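Local coordinates for CurD (Moorea producens 3L, PDB 5KP7), which probably acts as a hydroxymethylglutaryl-CoA synthase of the thiolase-like superfamily and binds 4'-phosphopantetheine, at residues K135-M147 against F348-S360. The protein carries 3 engineered substitutions. Sequence-based numbering, arbitrary orientation.
Sequences KQACYSGTAGLQM and FSYGSGCCSEFYS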
loop_
_atom_site.group_PDB
_atom_site.type_symbol
_atom_site.label_atom_id
_atom_site.label_comp_id
_atom_site.label_asym_id
_atom_site.label_seq_id
_atom_site.Cartn_x
_atom_site.Cartn_y
_atom_site.Cartn_z
ATOM N N LYS A 135 14.685 0.490 -1.900
ATOM C CA LYS A 135 14.068 -0.567 -1.091
ATOM C C LYS A 135 13.903 -0.094 0.362
ATOM O O LYS A 135 14.871 0.356 1.000
ATOM C CB LYS A 135 14.963 -1.813 -1.136
ATOM C CG LYS A 135 14.525 -2.969 -0.267
ATOM C CD LYS A 135 15.392 -4.205 -0.406
ATOM C CE LYS A 135 16.823 -4.013 -0.050
ATOM N NZ LYS A 135 17.638 -5.262 -0.309
ATOM N N GLN A 136 12.690 -0.230 0.877
ATOM C CA GLN A 136 12.397 -0.208 2.345
ATOM C C GLN A 136 10.925 -0.584 2.511
ATOM O O GLN A 136 10.056 0.211 2.942
ATOM C CB GLN A 136 12.738 1.109 3.042
ATOM C CG GLN A 136 12.377 1.165 4.548
ATOM C CD GLN A 136 12.429 -0.155 5.292
ATOM O OE1 GLN A 136 11.376 -0.636 5.825
ATOM N NE2 GLN A 136 13.576 -0.723 5.395
ATOM N N ALA A 137 10.681 -1.821 2.119
ATOM C CA ALA A 137 9.335 -2.375 2.058
ATOM C C ALA A 137 8.366 -1.341 1.469
ATOM O O ALA A 137 8.707 -0.702 0.465
ATOM C CB ALA A 137 8.928 -2.881 3.401
ATOM N N CYS A 138 7.175 -1.146 2.053
ATOM C CA CYS A 138 6.192 -0.286 1.395
ATOM C C CYS A 138 6.476 1.213 1.517
ATOM O O CYS A 138 5.752 2.002 0.946
ATOM C CB CYS A 138 4.775 -0.567 1.904
ATOM S SG CYS A 138 4.301 -2.295 1.826
ATOM N N TYR A 139 7.518 1.601 2.250
ATOM C CA TYR A 139 7.985 2.986 2.321
ATOM C C TYR A 139 8.760 3.397 1.068
ATOM O O TYR A 139 9.038 4.563 0.862
ATOM C CB TYR A 139 8.839 3.181 3.608
ATOM C CG TYR A 139 9.448 4.542 3.806
ATOM C CD1 TYR A 139 8.675 5.657 3.992
ATOM C CD2 TYR A 139 10.835 4.687 3.868
ATOM C CE1 TYR A 139 9.227 6.916 4.140
ATOM C CE2 TYR A 139 11.393 5.927 4.043
ATOM C CZ TYR A 139 10.589 7.040 4.177
ATOM O OH TYR A 139 11.178 8.282 4.346
ATOM N N SER A 140 9.109 2.425 0.227
ATOM C CA SER A 140 9.969 2.697 -0.925
ATOM C C SER A 140 9.438 3.839 -1.791
ATOM O O SER A 140 10.198 4.700 -2.229
ATOM C CB SER A 140 10.131 1.418 -1.749
ATOM O OG SER A 140 8.897 1.001 -2.327
ATOM N N GLY A 141 8.139 3.825 -2.090
ATOM C CA GLY A 141 7.584 4.867 -2.952
ATOM C C GLY A 141 7.752 6.272 -2.397
ATOM O O GLY A 141 8.202 7.214 -3.076
ATOM N N THR A 142 7.371 6.436 -1.135
ATOM C CA THR A 142 7.544 7.706 -0.474
ATOM C C THR A 142 9.020 8.143 -0.452
ATOM O O THR A 142 9.320 9.307 -0.724
ATOM C CB THR A 142 6.929 7.672 0.936
ATOM O OG1 THR A 142 5.505 7.558 0.783
ATOM C CG2 THR A 142 7.279 8.906 1.734
ATOM N N ALA A 143 9.918 7.245 -0.111
ATOM C CA ALA A 143 11.335 7.579 -0.133
ATOM C C ALA A 143 11.772 8.101 -1.517
ATOM O O ALA A 143 12.480 9.125 -1.625
ATOM C CB ALA A 143 12.160 6.390 0.307
ATOM N N GLY A 144 11.355 7.420 -2.588
ATOM C CA GLY A 144 11.660 7.863 -3.948
ATOM C C GLY A 144 11.088 9.228 -4.264
ATOM O O GLY A 144 11.772 10.102 -4.848
ATOM N N LEU A 145 9.833 9.447 -3.866
ATOM C CA LEU A 145 9.213 10.735 -4.092
ATOM C C LEU A 145 9.970 11.853 -3.362
ATOM O O LEU A 145 10.207 12.916 -3.918
ATOM C CB LEU A 145 7.750 10.711 -3.639
ATOM C CG LEU A 145 6.986 12.042 -3.685
ATOM C CD1 LEU A 145 6.981 12.728 -5.052
ATOM C CD2 LEU A 145 5.564 11.822 -3.173
ATOM N N GLN A 146 10.359 11.607 -2.117
ATOM C CA GLN A 146 11.121 12.607 -1.366
ATOM C C GLN A 146 12.466 12.895 -1.998
ATOM O O GLN A 146 12.890 14.042 -2.012
ATOM C CB GLN A 146 11.257 12.200 0.105
ATOM C CG GLN A 146 9.906 12.193 0.837
ATOM C CD GLN A 146 9.229 13.555 0.872
ATOM O OE1 GLN A 146 9.889 14.593 0.909
ATOM N NE2 GLN A 146 7.918 13.562 0.840
ATOM N N MET A 147 13.134 11.879 -2.534
ATOM C CA MET A 147 14.441 12.105 -3.227
ATOM C C MET A 147 14.239 12.960 -4.487
ATOM O O MET A 147 15.029 13.862 -4.771
ATOM C CB MET A 147 15.106 10.756 -3.577
ATOM C CG MET A 147 15.573 9.933 -2.373
ATOM S SD MET A 147 16.455 10.763 -1.047
ATOM C CE MET A 147 15.142 11.041 0.135
ATOM N N PHE A 348 0.129 9.330 4.845
ATOM C CA PHE A 348 0.871 8.468 5.789
ATOM C C PHE A 348 1.412 7.239 5.096
ATOM O O PHE A 348 0.643 6.421 4.578
ATOM C CB PHE A 348 0.038 8.012 6.987
ATOM C CG PHE A 348 0.804 7.083 7.893
ATOM C CD1 PHE A 348 1.956 7.538 8.522
ATOM C CD2 PHE A 348 0.454 5.766 8.029
ATOM C CE1 PHE A 348 2.730 6.701 9.307
ATOM C CE2 PHE A 348 1.231 4.908 8.833
ATOM C CZ PHE A 348 2.377 5.389 9.452
ATOM N N SER A 349 2.740 7.131 5.088
ATOM C CA SER A 349 3.450 5.993 4.531
ATOM C C SER A 349 4.039 5.128 5.617
ATOM O O SER A 349 4.608 5.644 6.578
ATOM C CB SER A 349 4.602 6.524 3.649
ATOM O OG SER A 349 5.282 5.456 3.059
ATOM N N TYR A 350 3.936 3.814 5.467
ATOM C CA TYR A 350 4.564 2.829 6.385
ATOM C C TYR A 350 5.218 1.754 5.551
ATOM O O TYR A 350 4.651 1.336 4.542
ATOM C CB TYR A 350 3.533 2.140 7.284
ATOM C CG TYR A 350 4.126 1.114 8.226
ATOM C CD1 TYR A 350 4.819 1.510 9.361
ATOM C CD2 TYR A 350 4.048 -0.250 7.962
ATOM C CE1 TYR A 350 5.407 0.600 10.221
ATOM C CE2 TYR A 350 4.616 -1.170 8.832
ATOM C CZ TYR A 350 5.298 -0.741 9.955
ATOM O OH TYR A 350 5.881 -1.647 10.800
ATOM N N GLY A 351 6.397 1.289 5.964
ATOM C CA GLY A 351 6.958 0.091 5.398
ATOM C C GLY A 351 7.443 -0.785 6.532
ATOM O O GLY A 351 8.122 -0.286 7.448
ATOM N N SER A 352 7.112 -2.073 6.491
ATOM C CA SER A 352 7.611 -3.031 7.500
ATOM C C SER A 352 9.130 -2.992 7.624
ATOM O O SER A 352 9.847 -2.689 6.638
ATOM C CB SER A 352 7.214 -4.446 7.108
ATOM O OG SER A 352 5.821 -4.557 7.174
ATOM N N GLY A 353 9.624 -3.253 8.823
ATOM C CA GLY A 353 11.054 -3.404 9.030
ATOM C C GLY A 353 11.807 -2.476 9.962
ATOM O O GLY A 353 12.843 -2.928 10.467
ATOM N N CYS A 354 11.437 -1.216 10.184
ATOM C CA CYS A 354 10.345 -0.454 9.577
ATOM C C CYS A 354 10.780 1.016 9.397
ATOM O O CYS A 354 11.756 1.464 10.023
ATOM C CB CYS A 354 9.063 -0.478 10.452
ATOM S SG CYS A 354 9.068 0.586 11.940
ATOM N N CYS A 355 10.042 1.760 8.572
ATOM C CA CYS A 355 10.192 3.219 8.475
ATOM C C CYS A 355 8.834 3.798 8.055
ATOM O O CYS A 355 8.004 3.095 7.475
ATOM C CB CYS A 355 11.316 3.623 7.512
ATOM S SG CYS A 355 11.879 5.328 7.750
ATOM N N SER A 356 8.596 5.055 8.373
ATOM C CA SER A 356 7.333 5.703 8.102
ATOM C C SER A 356 7.509 7.203 7.948
ATOM O O SER A 356 8.487 7.770 8.420
ATOM C CB SER A 356 6.331 5.406 9.222
ATOM O OG SER A 356 6.670 6.089 10.433
ATOM N N GLU A 357 6.528 7.830 7.305
ATOM C CA GLU A 357 6.554 9.257 7.078
ATOM C C GLU A 357 5.163 9.807 6.912
ATOM O O GLU A 357 4.323 9.184 6.266
ATOM C CB GLU A 357 7.412 9.595 5.850
ATOM C CG GLU A 357 7.627 11.068 5.593
ATOM C CD GLU A 357 8.842 11.404 4.740
ATOM O OE1 GLU A 357 8.918 12.571 4.309
ATOM O OE2 GLU A 357 9.758 10.557 4.556
ATOM N N PHE A 358 4.929 10.974 7.506
ATOM C CA PHE A 358 3.703 11.746 7.299
ATOM C C PHE A 358 4.067 13.042 6.595
ATOM O O PHE A 358 5.029 13.729 6.981
ATOM C CB PHE A 358 3.001 12.036 8.627
ATOM C CG PHE A 358 1.643 12.691 8.465
ATOM C CD1 PHE A 358 1.515 14.070 8.259
ATOM C CD2 PHE A 358 0.492 11.921 8.473
ATOM C CE1 PHE A 358 0.260 14.662 8.075
ATOM C CE2 PHE A 358 -0.756 12.498 8.271
ATOM C CZ PHE A 358 -0.870 13.864 8.099
ATOM N N TYR A 359 3.327 13.365 5.528
ATOM C CA TYR A 359 3.623 14.541 4.721
ATOM C C TYR A 359 2.346 15.042 4.074
ATOM O O TYR A 359 1.309 14.455 4.306
ATOM C CB TYR A 359 4.702 14.236 3.693
ATOM C CG TYR A 359 4.463 13.092 2.721
ATOM C CD1 TYR A 359 4.548 11.768 3.116
ATOM C CD2 TYR A 359 4.293 13.343 1.374
ATOM C CE1 TYR A 359 4.401 10.715 2.205
ATOM C CE2 TYR A 359 4.165 12.290 0.445
ATOM C CZ TYR A 359 4.250 10.986 0.869
ATOM O OH TYR A 359 4.159 9.956 -0.068
ATOM N N SER A 360 2.408 16.138 3.312
ATOM C CA SER A 360 1.133 16.733 2.827
ATOM C C SER A 360 1.306 17.563 1.581
ATOM O O SER A 360 2.423 17.946 1.229
ATOM C CB SER A 360 0.482 17.567 3.945
ATOM O OG SER A 360 1.304 18.668 4.337
HETATM O O HOH W 1 3.662 3.367 2.417
HETATM O O HOH W 2 5.637 -2.925 4.214
#
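The hydroxyl of Y139 donates to E357 OE2 (OH to OE2 2.7 Å), meeting it nearly along its C-O axis while the carboxylate, at the ring's edge, is turned 39° from the ring plane. The C355 sulfur lies over one face of the same ring, 4.2 Å from its centroid, a Cys sulfur-aromatic contact. With CG anti to the backbone N (chi1 178°), Y139 lays its ring along strand 355-363. Within the helix, T142 OG1 and Y359 OH share a 2.9 Å hydrogen bond, and L326 of helix 325-336 packs on both side chains. Q146 brings NE2 over one face of the Y359 ring, offset toward the rim, its amide 81° from the ring plane. Helix 140-154 crosses a β-hairpin of the mixed sheet of the thiolase-like fold, joining segments from the N- and C-terminal family regions. Nearby, C138 CA and G351 CA come within 4.1 Å, which G351 permits because a CB there would run into Q136 O and Y139 N. One water there bridges C138 O, S349 OG and Y350 N; a second accepts from C138 N and S352 N. The side chain of Y350, whose hydroxyl hydrogen-bonds to D224, comes within about 4 Å of the bound 4'-phosphopantetheine.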